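Local coordinates for protein phenol hydroxylase component phL (Pseudomonas stutzeri, PDB 3U52) that probably serves as the non-catalytic, largely helical beta subunit of a multicomponent bacterial phenol hydroxylase, a monooxygenase that hydroxylates phenol, at residues C71-P76 / S150-Y155; A133-A138 / D204-D209; R169-I174 / A180-S185; L214-N219 / K284-W289. One frame throughout, in Å; residues are numbered along the deposited sequence.

Contact 1: residues C71-P76 / S150-Y155; sequences CAVSDP and SQMHIY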
loop_
_atom_site.group_PDB
_atom_site.type_symbol
_atom_site.label_atom_id
_atom_site.label_comp_id
_atom_site.label_asym_id
_atom_site.label_seq_id
_atom_site.Cartn_x
_atom_site.Cartn_y
_atom_site.Cartn_z
ATOM N N CYS D 71 -2.729 27.209 -17.840
ATOM C CA CYS D 71 -3.232 26.554 -16.604
ATOM C C CYS D 71 -4.608 27.016 -16.112
ATOM O O CYS D 71 -5.125 26.449 -15.154
ATOM C CB CYS D 71 -2.253 26.729 -15.460
ATOM S SG CYS D 71 -0.717 26.007 -15.866
ATOM N N ALA D 72 -5.194 28.043 -16.737
ATOM C CA ALA D 72 -6.625 28.288 -16.591
ATOM C C ALA D 72 -7.427 27.047 -17.032
ATOM O O ALA D 72 -8.547 26.811 -16.550
ATOM C CB ALA D 72 -7.060 29.484 -17.439
ATOM N N VAL D 73 -6.895 26.282 -17.976
ATOM C CA VAL D 73 -7.583 25.065 -18.402
ATOM C C VAL D 73 -7.155 23.960 -17.449
ATOM O O VAL D 73 -5.976 23.599 -17.410
ATOM C CB VAL D 73 -7.280 24.695 -19.872
ATOM C CG1 VAL D 73 -7.769 23.293 -20.183
ATOM C CG2 VAL D 73 -7.914 25.712 -20.835
ATOM N N SER D 74 -8.101 23.473 -16.648
ATOM C CA SER D 74 -7.837 22.452 -15.633
ATOM C C SER D 74 -8.891 21.356 -15.748
ATOM O O SER D 74 -9.958 21.574 -16.312
ATOM C CB SER D 74 -7.889 23.037 -14.223
ATOM O OG SER D 74 -6.888 24.044 -14.076
ATOM N N ASP D 75 -8.594 20.198 -15.178
ATOM C CA ASP D 75 -9.419 19.012 -15.355
ATOM C C ASP D 75 -10.390 18.919 -14.160
ATOM O O ASP D 75 -9.940 18.816 -13.015
ATOM C CB ASP D 75 -8.526 17.768 -15.427
ATOM C CG ASP D 75 -9.315 16.487 -15.731
ATOM O OD1 ASP D 75 -10.544 16.555 -15.874
ATOM O OD2 ASP D 75 -8.724 15.404 -15.816
ATOM N N PRO D 76 -11.715 18.981 -14.423
ATOM C CA PRO D 76 -12.738 18.756 -13.390
ATOM C C PRO D 76 -12.657 17.375 -12.713
ATOM O O PRO D 76 -13.032 17.263 -11.546
ATOM C CB PRO D 76 -14.082 18.911 -14.147
ATOM C CG PRO D 76 -13.738 19.573 -15.458
ATOM C CD PRO D 76 -12.286 19.274 -15.749
ATOM N N SER D 150 -1.714 19.025 -21.826
ATOM C CA SER D 150 -1.134 17.849 -22.501
ATOM C C SER D 150 -1.504 16.497 -21.812
ATOM O O SER D 150 -1.726 15.476 -22.485
ATOM C CB SER D 150 0.380 18.009 -22.647
ATOM O OG SER D 150 0.959 18.128 -21.334
ATOM N N GLN D 151 -1.608 16.482 -20.475
ATOM C CA GLN D 151 -1.972 15.201 -19.855
ATOM C C GLN D 151 -3.397 14.804 -20.233
ATOM O O GLN D 151 -3.662 13.659 -20.427
ATOM C CB GLN D 151 -1.718 15.174 -18.348
ATOM C CG GLN D 151 -2.757 15.836 -17.507
ATOM C CD GLN D 151 -2.448 15.696 -15.991
ATOM O OE1 GLN D 151 -2.615 16.648 -15.215
ATOM N NE2 GLN D 151 -2.040 14.515 -15.590
ATOM N N MET D 152 -4.315 15.752 -20.369
ATOM C CA MET D 152 -5.706 15.370 -20.709
ATOM C C MET D 152 -5.755 14.779 -22.093
ATOM O O MET D 152 -6.538 13.895 -22.390
ATOM C CB MET D 152 -6.606 16.601 -20.631
ATOM C CG MET D 152 -6.830 17.117 -19.195
ATOM S SD MET D 152 -8.212 18.328 -19.146
ATOM C CE MET D 152 -7.642 19.736 -20.080
ATOM N N HIS D 153 -4.885 15.260 -22.973
ATOM C CA HIS D 153 -4.791 14.672 -24.321
ATOM C C HIS D 153 -4.086 13.302 -24.449
ATOM O O HIS D 153 -4.534 12.464 -25.227
ATOM C CB HIS D 153 -4.226 15.718 -25.301
ATOM C CG HIS D 153 -5.161 16.849 -25.511
ATOM N ND1 HIS D 153 -5.166 17.964 -24.707
ATOM C CD2 HIS D 153 -6.155 17.027 -26.416
ATOM C CE1 HIS D 153 -6.117 18.789 -25.109
ATOM N NE2 HIS D 153 -6.724 18.251 -26.148
ATOM N N ILE D 154 -3.027 13.038 -23.680
ATOM C CA ILE D 154 -2.466 11.699 -23.717
ATOM C C ILE D 154 -3.465 10.675 -23.114
ATOM O O ILE D 154 -3.609 9.585 -23.652
ATOM C CB ILE D 154 -1.049 11.552 -23.070
ATOM C CG1 ILE D 154 -0.459 10.178 -23.408
ATOM C CG2 ILE D 154 -1.111 11.658 -21.538
ATOM C CD1 ILE D 154 0.529 10.127 -24.530
ATOM N N TYR D 155 -4.144 11.026 -22.020
ATOM C CA TYR D 155 -5.151 10.119 -21.418
ATOM C C TYR D 155 -6.257 9.796 -22.443
ATOM O O TYR D 155 -6.608 8.638 -22.663
ATOM C CB TYR D 155 -5.776 10.764 -20.162
ATOM C CG TYR D 155 -4.782 10.996 -19.030
ATOM C CD1 TYR D 155 -5.002 11.974 -18.073
ATOM C CD2 TYR D 155 -3.621 10.195 -18.910
ATOM C CE1 TYR D 155 -4.069 12.193 -17.036
ATOM C CE2 TYR D 155 -2.698 10.406 -17.875
ATOM C CZ TYR D 155 -2.963 11.401 -16.952
ATOM O OH TYR D 155 -2.072 11.693 -15.965
#

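Contact 2: residues A133-A138 / D204-D209; sequences ANMNNA and DTLVVD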
loop_
_atom_site.group_PDB
_atom_site.type_symbol
_atom_site.label_atom_id
_atom_site.label_comp_id
_atom_site.label_asym_id
_atom_site.label_seq_id
_atom_site.Cartn_x
_atom_site.Cartn_y
_atom_site.Cartn_z
ATOM N N ALA D 133 -8.141 9.364 -34.018
ATOM C CA ALA D 133 -8.275 10.160 -32.772
ATOM C C ALA D 133 -7.134 9.892 -31.783
ATOM O O ALA D 133 -6.663 10.809 -31.130
ATOM C CB ALA D 133 -9.613 9.892 -32.083
ATOM N N ASN D 134 -6.697 8.641 -31.668
ATOM C CA ASN D 134 -5.444 8.358 -30.956
ATOM C C ASN D 134 -4.284 9.201 -31.524
ATOM O O ASN D 134 -3.570 9.862 -30.771
ATOM C CB ASN D 134 -5.125 6.847 -30.991
ATOM C CG ASN D 134 -3.709 6.519 -30.602
ATOM O OD1 ASN D 134 -2.876 6.248 -31.468
ATOM N ND2 ASN D 134 -3.420 6.511 -29.287
ATOM N N MET D 135 -4.106 9.194 -32.850
ATOM C CA MET D 135 -2.968 9.901 -33.455
ATOM C C MET D 135 -3.075 11.429 -33.250
ATOM O O MET D 135 -2.067 12.105 -32.928
ATOM C CB MET D 135 -2.813 9.543 -34.935
ATOM C CG MET D 135 -2.532 8.062 -35.201
ATOM S SD MET D 135 -2.486 7.829 -36.973
ATOM C CE MET D 135 -0.956 8.723 -37.344
ATOM N N ASN D 136 -4.289 11.968 -33.392
ATOM C CA ASN D 136 -4.503 13.423 -33.212
ATOM C C ASN D 136 -4.245 13.901 -31.796
ATOM O O ASN D 136 -3.676 14.961 -31.580
ATOM C CB ASN D 136 -5.908 13.813 -33.640
ATOM C CG ASN D 136 -6.113 13.684 -35.135
ATOM O OD1 ASN D 136 -7.240 13.502 -35.627
ATOM N ND2 ASN D 136 -5.014 13.753 -35.868
ATOM N N ASN D 137 -4.634 13.077 -30.822
ATOM C CA ASN D 137 -4.380 13.400 -29.423
ATOM C C ASN D 137 -2.946 13.201 -29.001
ATOM O O ASN D 137 -2.495 13.943 -28.131
ATOM C CB ASN D 137 -5.368 12.609 -28.517
ATOM C CG ASN D 137 -6.786 13.190 -28.599
ATOM O OD1 ASN D 137 -7.763 12.544 -29.082
ATOM N ND2 ASN D 137 -6.905 14.411 -28.129
ATOM N N ALA D 138 -2.227 12.213 -29.565
ATOM C CA ALA D 138 -0.776 12.175 -29.402
ATOM C C ALA D 138 -0.093 13.429 -29.919
ATOM O O ALA D 138 0.831 13.958 -29.265
ATOM C CB ALA D 138 -0.141 10.932 -30.063
ATOM N N ASP D 204 -7.938 14.109 -43.525
ATOM C CA ASP D 204 -7.821 15.582 -43.490
ATOM C C ASP D 204 -7.395 16.125 -42.106
ATOM O O ASP D 204 -6.510 16.987 -41.993
ATOM C CB ASP D 204 -9.122 16.241 -43.944
ATOM C CG ASP D 204 -9.374 16.132 -45.484
ATOM O OD1 ASP D 204 -8.490 15.684 -46.296
ATOM O OD2 ASP D 204 -10.516 16.476 -45.865
ATOM N N THR D 205 -8.002 15.605 -41.055
ATOM C CA THR D 205 -7.585 15.992 -39.700
ATOM C C THR D 205 -6.104 15.724 -39.388
ATOM O O THR D 205 -5.478 16.482 -38.634
ATOM C CB THR D 205 -8.469 15.364 -38.613
ATOM O OG1 THR D 205 -8.119 13.967 -38.423
ATOM C CG2 THR D 205 -9.947 15.527 -38.962
ATOM N N LEU D 206 -5.552 14.671 -39.980
ATOM C CA LEU D 206 -4.209 14.215 -39.682
ATOM C C LEU D 206 -3.142 15.179 -40.207
ATOM O O LEU D 206 -1.951 15.050 -39.935
ATOM C CB LEU D 206 -4.021 12.804 -40.240
ATOM C CG LEU D 206 -4.768 11.641 -39.537
ATOM C CD1 LEU D 206 -4.492 10.322 -40.229
ATOM C CD2 LEU D 206 -4.306 11.494 -38.077
ATOM N N VAL D 207 -3.585 16.167 -40.968
ATOM C CA VAL D 207 -2.690 17.087 -41.622
ATOM C C VAL D 207 -2.868 18.503 -41.002
ATOM O O VAL D 207 -2.140 19.434 -41.317
ATOM C CB VAL D 207 -3.017 16.895 -43.144
ATOM C CG1 VAL D 207 -3.473 18.111 -43.798
ATOM C CG2 VAL D 207 -1.936 16.045 -43.839
ATOM N N VAL D 208 -3.794 18.647 -40.071
ATOM C CA VAL D 208 -4.020 19.935 -39.373
ATOM C C VAL D 208 -2.778 20.283 -38.545
ATOM O O VAL D 208 -2.257 19.438 -37.823
ATOM C CB VAL D 208 -5.320 19.879 -38.480
ATOM C CG1 VAL D 208 -5.442 21.112 -37.507
ATOM C CG2 VAL D 208 -6.544 19.760 -39.341
ATOM N N ASP D 209 -2.302 21.523 -38.652
ATOM C CA ASP D 209 -1.126 22.012 -37.904
ATOM C C ASP D 209 -1.444 22.582 -36.519
ATOM O O ASP D 209 -0.658 22.421 -35.579
ATOM C CB ASP D 209 -0.424 23.166 -38.670
ATOM C CG ASP D 209 0.372 22.696 -39.896
ATOM O OD1 ASP D 209 0.984 21.592 -39.857
ATOM O OD2 ASP D 209 0.385 23.455 -40.896
#

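Contact 3: residues R169-I174 / A180-S185; sequences RIALMI and AALDES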
loop_
_atom_site.group_PDB
_atom_site.type_symbol
_atom_site.label_atom_id
_atom_site.label_comp_id
_atom_site.label_asym_id
_atom_site.label_seq_id
_atom_site.Cartn_x
_atom_site.Cartn_y
_atom_site.Cartn_z
ATOM N N ARG D 169 -12.218 -6.414 -31.021
ATOM C CA ARG D 169 -12.543 -7.682 -30.401
ATOM C C ARG D 169 -13.944 -8.172 -30.702
ATOM O O ARG D 169 -14.202 -9.369 -30.720
ATOM C CB ARG D 169 -12.366 -7.570 -28.894
ATOM C CG ARG D 169 -10.894 -7.661 -28.505
ATOM C CD ARG D 169 -10.862 -8.421 -27.228
ATOM N NE ARG D 169 -10.527 -7.515 -26.187
ATOM C CZ ARG D 169 -10.819 -7.656 -24.903
ATOM N NH1 ARG D 169 -11.563 -8.664 -24.435
ATOM N NH2 ARG D 169 -10.370 -6.715 -24.101
ATOM N N ILE D 170 -14.856 -7.256 -30.921
ATOM C CA ILE D 170 -16.188 -7.644 -31.378
ATOM C C ILE D 170 -16.050 -8.420 -32.690
ATOM O O ILE D 170 -16.661 -9.480 -32.873
ATOM C CB ILE D 170 -17.052 -6.399 -31.608
ATOM C CG1 ILE D 170 -17.389 -5.745 -30.253
ATOM C CG2 ILE D 170 -18.280 -6.765 -32.433
ATOM C CD1 ILE D 170 -18.280 -4.549 -30.360
ATOM N N ALA D 171 -15.218 -7.919 -33.602
ATOM C CA ALA D 171 -15.026 -8.603 -34.873
ATOM C C ALA D 171 -14.366 -9.938 -34.660
ATOM O O ALA D 171 -14.756 -10.925 -35.301
ATOM C CB ALA D 171 -14.228 -7.759 -35.812
ATOM N N LEU D 172 -13.377 -9.989 -33.754
ATOM C CA LEU D 172 -12.704 -11.229 -33.423
ATOM C C LEU D 172 -13.650 -12.237 -32.793
ATOM O O LEU D 172 -13.483 -13.449 -32.967
ATOM C CB LEU D 172 -11.501 -10.981 -32.501
ATOM C CG LEU D 172 -10.325 -10.363 -33.252
ATOM C CD1 LEU D 172 -9.151 -10.038 -32.317
ATOM C CD2 LEU D 172 -9.842 -11.273 -34.428
ATOM N N MET D 173 -14.629 -11.737 -32.053
ATOM C CA MET D 173 -15.631 -12.598 -31.488
ATOM C C MET D 173 -16.430 -13.203 -32.624
ATOM O O MET D 173 -16.660 -14.389 -32.630
ATOM C CB MET D 173 -16.560 -11.817 -30.552
ATOM C CG MET D 173 -17.201 -12.723 -29.558
ATOM S SD MET D 173 -18.238 -11.877 -28.385
ATOM C CE MET D 173 -17.068 -10.741 -27.635
ATOM N N ILE D 174 -16.842 -12.378 -33.593
ATOM C CA ILE D 174 -17.637 -12.836 -34.738
ATOM C C ILE D 174 -16.926 -13.853 -35.615
ATOM O O ILE D 174 -17.586 -14.777 -36.114
ATOM C CB ILE D 174 -18.106 -11.648 -35.608
ATOM C CG1 ILE D 174 -19.161 -10.848 -34.856
ATOM C CG2 ILE D 174 -18.607 -12.140 -36.980
ATOM C CD1 ILE D 174 -19.497 -9.497 -35.461
ATOM N N ALA D 180 -10.406 -12.894 -39.798
ATOM C CA ALA D 180 -11.145 -12.816 -41.058
ATOM C C ALA D 180 -12.163 -11.677 -41.071
ATOM O O ALA D 180 -12.273 -11.003 -42.068
ATOM C CB ALA D 180 -11.855 -14.161 -41.356
ATOM N N ALA D 181 -12.874 -11.460 -39.960
ATOM C CA ALA D 181 -13.899 -10.424 -39.856
ATOM C C ALA D 181 -13.248 -9.060 -39.832
ATOM O O ALA D 181 -13.867 -8.093 -40.214
ATOM C CB ALA D 181 -14.789 -10.608 -38.606
ATOM N N LEU D 182 -11.996 -8.981 -39.384
ATOM C CA LEU D 182 -11.289 -7.707 -39.366
ATOM C C LEU D 182 -10.832 -7.326 -40.777
ATOM O O LEU D 182 -10.881 -6.154 -41.174
ATOM C CB LEU D 182 -10.095 -7.794 -38.450
ATOM C CG LEU D 182 -10.104 -7.110 -37.085
ATOM C CD1 LEU D 182 -11.334 -6.333 -36.676
ATOM C CD2 LEU D 182 -9.603 -8.019 -36.018
ATOM N N ASP D 183 -10.395 -8.330 -41.526
ATOM C CA ASP D 183 -10.095 -8.164 -42.970
ATOM C C ASP D 183 -11.310 -7.623 -43.730
ATOM O O ASP D 183 -11.209 -6.677 -44.504
ATOM C CB ASP D 183 -9.640 -9.502 -43.576
ATOM C CG ASP D 183 -8.301 -9.989 -43.028
ATOM O OD1 ASP D 183 -7.603 -9.247 -42.282
ATOM O OD2 ASP D 183 -7.887 -11.130 -43.375
ATOM N N GLU D 184 -12.468 -8.226 -43.491
ATOM C CA GLU D 184 -13.690 -7.868 -44.183
ATOM C C GLU D 184 -14.095 -6.430 -43.890
ATOM O O GLU D 184 -14.447 -5.682 -44.805
ATOM C CB GLU D 184 -14.800 -8.843 -43.788
ATOM C CG GLU D 184 -16.180 -8.445 -44.270
ATOM C CD GLU D 184 -17.246 -9.509 -44.004
ATOM O OE1 GLU D 184 -16.885 -10.657 -43.646
ATOM O OE2 GLU D 184 -18.449 -9.182 -44.147
ATOM N N SER D 185 -14.061 -6.062 -42.605
ATOM C CA SER D 185 -14.469 -4.747 -42.130
ATOM C C SER D 185 -13.521 -3.688 -42.621
ATOM O O SER D 185 -13.955 -2.629 -42.985
ATOM C CB SER D 185 -14.520 -4.721 -40.604
ATOM O OG SER D 185 -15.221 -3.584 -40.172
#

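Contact 4: residues L214-N219 / K284-W289; sequences LTLVQN and KWIDHW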
loop_
_atom_site.group_PDB
_atom_site.type_symbol
_atom_site.label_atom_id
_atom_site.label_comp_id
_atom_site.label_asym_id
_atom_site.label_seq_id
_atom_site.Cartn_x
_atom_site.Cartn_y
_atom_site.Cartn_z
ATOM N N LEU D 214 -7.128 21.337 -33.981
ATOM C CA LEU D 214 -7.220 19.882 -33.947
ATOM C C LEU D 214 -8.042 19.329 -32.775
ATOM O O LEU D 214 -8.886 18.448 -32.988
ATOM C CB LEU D 214 -5.825 19.236 -33.960
ATOM C CG LEU D 214 -5.773 17.752 -34.293
ATOM C CD1 LEU D 214 -6.535 17.340 -35.530
ATOM C CD2 LEU D 214 -4.326 17.331 -34.366
ATOM N N THR D 215 -7.810 19.818 -31.549
ATOM C CA THR D 215 -8.608 19.293 -30.418
ATOM C C THR D 215 -10.113 19.589 -30.580
ATOM O O THR D 215 -10.969 18.731 -30.292
ATOM C CB THR D 215 -8.055 19.721 -29.021
ATOM O OG1 THR D 215 -8.620 18.861 -28.033
ATOM C CG2 THR D 215 -8.445 21.117 -28.640
ATOM N N LEU D 216 -10.423 20.802 -31.030
ATOM C CA LEU D 216 -11.781 21.237 -31.332
ATOM C C LEU D 216 -12.455 20.310 -32.332
ATOM O O LEU D 216 -13.567 19.867 -32.112
ATOM C CB LEU D 216 -11.755 22.671 -31.907
ATOM C CG LEU D 216 -13.060 23.255 -32.507
ATOM C CD1 LEU D 216 -14.110 23.407 -31.438
ATOM C CD2 LEU D 216 -12.768 24.600 -33.071
ATOM N N VAL D 217 -11.794 20.042 -33.449
ATOM C CA VAL D 217 -12.391 19.240 -34.528
ATOM C C VAL D 217 -12.580 17.802 -34.088
ATOM O O VAL D 217 -13.678 17.219 -34.253
ATOM C CB VAL D 217 -11.503 19.264 -35.793
ATOM C CG1 VAL D 217 -12.092 18.355 -36.868
ATOM C CG2 VAL D 217 -11.365 20.712 -36.296
ATOM N N GLN D 218 -11.503 17.221 -33.566
ATOM C CA GLN D 218 -11.513 15.848 -33.068
ATOM C C GLN D 218 -12.389 15.632 -31.801
ATOM O O GLN D 218 -13.307 14.794 -31.778
ATOM C CB GLN D 218 -10.082 15.368 -32.767
ATOM C CG GLN D 218 -10.023 13.895 -32.283
ATOM C CD GLN D 218 -10.520 12.918 -33.391
ATOM O OE1 GLN D 218 -9.767 12.599 -34.263
ATOM N NE2 GLN D 218 -11.754 12.419 -33.300
ATOM N N ASN D 219 -12.078 16.378 -30.755
ATOM C CA ASN D 219 -12.596 16.083 -29.426
ATOM C C ASN D 219 -13.956 16.703 -29.130
ATOM O O ASN D 219 -14.628 16.237 -28.219
ATOM C CB ASN D 219 -11.546 16.417 -28.331
ATOM C CG ASN D 219 -10.260 15.555 -28.453
ATOM O OD1 ASN D 219 -9.141 16.078 -28.418
ATOM N ND2 ASN D 219 -10.420 14.246 -28.636
ATOM N N LYS D 284 -14.788 30.476 -36.623
ATOM C CA LYS D 284 -14.288 30.268 -37.978
ATOM C C LYS D 284 -14.006 28.766 -38.162
ATOM O O LYS D 284 -14.428 28.166 -39.171
ATOM C CB LYS D 284 -13.039 31.131 -38.155
ATOM C CG LYS D 284 -12.217 30.890 -39.406
ATOM C CD LYS D 284 -10.861 31.615 -39.267
ATOM C CE LYS D 284 -9.729 30.820 -39.917
ATOM N NZ LYS D 284 -8.444 31.615 -39.952
ATOM N N TRP D 285 -13.357 28.140 -37.165
ATOM C CA TRP D 285 -13.036 26.702 -37.270
ATOM C C TRP D 285 -14.301 25.866 -37.243
ATOM O O TRP D 285 -14.412 24.964 -38.049
ATOM C CB TRP D 285 -12.028 26.229 -36.214
ATOM C CG TRP D 285 -10.667 26.791 -36.368
ATOM C CD1 TRP D 285 -10.043 27.179 -37.524
ATOM C CD2 TRP D 285 -9.736 27.025 -35.312
ATOM N NE1 TRP D 285 -8.768 27.648 -37.245
ATOM C CE2 TRP D 285 -8.558 27.561 -35.894
ATOM C CE3 TRP D 285 -9.784 26.834 -33.911
ATOM C CZ2 TRP D 285 -7.437 27.921 -35.124
ATOM C CZ3 TRP D 285 -8.664 27.172 -33.155
ATOM C CH2 TRP D 285 -7.516 27.732 -33.761
ATOM N N ILE D 286 -15.272 26.189 -36.376
ATOM C CA ILE D 286 -16.569 25.456 -36.406
ATOM C C ILE D 286 -17.286 25.566 -37.785
ATOM O O ILE D 286 -17.833 24.602 -38.305
ATOM C CB ILE D 286 -17.511 25.966 -35.270
ATOM C CG1 ILE D 286 -16.922 25.658 -33.889
ATOM C CG2 ILE D 286 -18.925 25.409 -35.401
ATOM C CD1 ILE D 286 -17.468 26.544 -32.805
ATOM N N ASP D 287 -17.300 26.772 -38.363
ATOM C CA ASP D 287 -17.930 26.991 -39.681
ATOM C C ASP D 287 -17.289 26.144 -40.764
ATOM O O ASP D 287 -17.979 25.608 -41.622
ATOM C CB ASP D 287 -17.825 28.457 -40.136
ATOM C CG ASP D 287 -18.648 29.427 -39.300
ATOM O OD1 ASP D 287 -19.614 29.046 -38.586
ATOM O OD2 ASP D 287 -18.305 30.617 -39.378
ATOM N N HIS D 288 -15.965 26.054 -40.743
ATOM C CA HIS D 288 -15.244 25.175 -41.685
ATOM C C HIS D 288 -15.466 23.659 -41.437
ATOM O O HIS D 288 -15.718 22.862 -42.373
ATOM C CB HIS D 288 -13.761 25.522 -41.704
ATOM C CG HIS D 288 -13.007 24.804 -42.774
ATOM N ND1 HIS D 288 -13.248 25.004 -44.117
ATOM C CD2 HIS D 288 -12.035 23.861 -42.707
ATOM C CE1 HIS D 288 -12.455 24.224 -44.832
ATOM N NE2 HIS D 288 -11.704 23.519 -44.003
ATOM N N TRP D 289 -15.380 23.244 -40.169
ATOM C CA TRP D 289 -15.314 21.807 -39.881
ATOM C C TRP D 289 -16.590 21.140 -39.462
ATOM O O TRP D 289 -16.772 19.963 -39.743
ATOM C CB TRP D 289 -14.259 21.554 -38.794
ATOM C CG TRP D 289 -12.853 21.788 -39.214
ATOM C CD1 TRP D 289 -12.073 22.866 -38.918
ATOM C CD2 TRP D 289 -12.033 20.893 -39.940
ATOM N NE1 TRP D 289 -10.812 22.694 -39.424
ATOM C CE2 TRP D 289 -10.764 21.478 -40.044
ATOM C CE3 TRP D 289 -12.235 19.621 -40.487
ATOM C CZ2 TRP D 289 -9.710 20.849 -40.699
ATOM C CZ3 TRP D 289 -11.204 19.007 -41.129
ATOM C CH2 TRP D 289 -9.952 19.618 -41.237
#

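Contact 1: residues C71-P76 / S150-Y155
The carboxylate of Asp75 lies beside the thioether of Met152, with Asp75 CG 4.0 Å from Met152 SD. On the helix side, the ring of Tyr155 carries the backbone carbonyl of Gln151 on one face: Gln151 O stands 3.1 Å above the plane, displaced toward the rim, and Tyr84 stacks on the same ring. The ring of His153, one residue along from Met152, packs edge-to-face with Trp263. Met152 alone bridges to the loop 71-76, and does so with two atoms. Its sulfur lies closest to the Asp75 methylene, Met152 SD to Asp75 CB 3.8 Å, the two side chains running past each other in opposite directions. Beyond the sulfur the chain bends (chi3 -66°), which turns the terminal methyl toward Val73 and brings Met152 CE 3.6 Å from Val73 CG1. That branch of the valine is anti to its backbone N, chi1 168°. The contact packs the loop between helices 31-36 and 81-105 against the side of helix 147-175 in an all-helical subunit. Hydrogen bonds hold the loop: Val73 O accepts from Thr148 OG1, on the same helix as Met152, and Asp75 N donates to Tyr32 OH. Trp263 of helix 251-274 packs against both Asp75 and Met152. Asp75 OD2 forms a salt bridge with Arg77 on the loop itself. The charge of the buried aspartate is thus probably balanced within its own loop, and helix 147-175 receives its methylene and the valine methyl, a purely van der Waals contact made by a flexible thioether.

Contact 2: residues A133-A138 / D204-D209
Asn136 reaches from helix 126-143 to the turn that follows helix 196-205, where Thr205 and Leu206 receive its amide. From CB the side chain leaves beside the backbone N (chi1 -68°) and heads for the turn. At the next atom, Asn136 CG is 3.9 Å from Thr205 OG1 and 4.1 Å from Leu206 CD2. The planar amide then splits its two arms, one directed at the threonine hydroxyl and the other at the leucine methyl, crossing both side chains at about a right angle. Thr205 OG1 hydrogen-bonds to Val202 O, one turn back in its own helix, which helps to fix the hydroxyl's orientation. Leu206 does not aim its CB straight at the helix, yet its CD2 swings in and also lies 4.0 Å from Met135 CB, so one methyl is shared by two successive residues. With an alanine at position Asn136, the Thr205 hydroxyl and Leu206 methyl would probably lose the group that faces both, opening a gap between helix and turn. Leu214 and Gln218 of helix 211-240 pack on the Asn136 side chain as well, while side chains of another protein chain pack on Met135 and Leu206. The receiving backbone is a type I beta turn from Thr205 to Val208, with Val208 N bonded to Thr205 O at 3.1 Å. This is a helix packed against the turn that leads out of another helix, in an all-helical bundle, and the Leu206 side chain borders one of its xenon sites, about 4 Å from the gas atom, consistent with an apolar pocket.

Contact 3: residues R169-I174 / A180-S185
Ala171, Ala181 and Leu182 carry most of the buried surface where two consecutive helices, joined by a short loop, pack against each other at an obtuse angle as a helix-loop-helix. Their segment axes come within 8.1 Å at an angle of 122° between N-to-C directions, a close approach consistent with the two small alanines at the crossing. Ala171 and Ala181 face each other directly, with Ala171 CB 4.0 Å from Ala181 CB. The second methyl also sits against the backbone of the first helix, since Ala181 CB is 3.3 Å from Ala171 O. Ile174, one turn beyond Ala171, touches the Ala181 methyl more distantly, through its CG2. Leu182 supplies the bulk beside the alanine pair, its two methyls divided between neighbouring residues: CD1 goes to Ala171, and CD2 meets the branched end of Leu172, 3.6 Å from Leu172 CD2. Leu172 sends its CG out beside the backbone N, chi1 -74°, and this swings its tip round to the second helix. Leu120 of helix 113-122 packs on both Ala171 and Ala181, and an aromatic side chain of another protein chain packs on Leu182. Ala181 N hydrogen-bonds to Asp175 OD2, joining the start of helix 180-191 to the end of helix 147-175. No hydrogen bond links the two segments themselves, whose contact is apolar. Its most compressed point is Ala171 CB to Leu182 CD1 at 3.3 Å, short for two carbons; as the leucine is modelled with a nearly eclipsed chi2 of 0°, the exact value is doubtful.

Contact 4: residues L214-N219 / K284-W289
Val217 lays a methyl on the indole of Trp289: Val217 CG2 stands 3.5 Å from the centroid of the five-membered ring, only 12° off the ring normal, a CH-pi contact over the face. The other branch, Val217 CG1, reaches the six-membered ring at Trp289 CE3, 3.8 Å away. Leu216 meets the second tryptophan differently. Its CG is anti to the backbone N (chi1 171°), extending the chain so that Leu216 CD2 lies 3.6 Å from Trp285 CB and beside the indole near its plane, at an edge. Leu216 CD1 touches Ile286 more loosely. Around the first shell, the opposite face of the Trp289 indole is backed by CD2 of His288, 3.7 Å above the plane. Trp289 NE1 hydrogen-bonds to Glu213 OE1, one turn before Val217, which helps to fix the rotation of the ring over the valine. An alanine in place of Trp289 would probably strip Val217 of its aromatic cover and leave the Glu213 carboxylate without this donor. Within 214-219 the helix widens into a pi-type turn, and Thr215 OG1 donates to a lone pair of Asn219 OD1, in the carbonyl plane. The segment axes approach to 10.4 Å at 44°, a wide spacing consistent with the indoles between them. Helix 276-302 thus covers one flank of helix 211-240, Leu201 of helix 196-205 packs on Trp289, and helix 126-143 covers the other flank through Leu214 and Gln218.

In the fold
All four contacts are buried, but contacts 1, 2 and 4 lie 12 to 13 Å from the centre of the chain and contact 3 lies 23 Å out. The three central ones touch: probable hydrogen bonds run from His153 of contact 1 to Thr215 of contact 4 and from Asn137 of contact 2 to Asn219 of contact 4, so polar side chains link helices 126-143, 147-175 and 211-240 where thioether, amide and indole groups meet. Contacts 1 and 3 share helix 147-175, with centres about 34 Å apart on opposite sides of the chain's centre. Outlying contact 3 is alanine and leucine packing and touches none of the others.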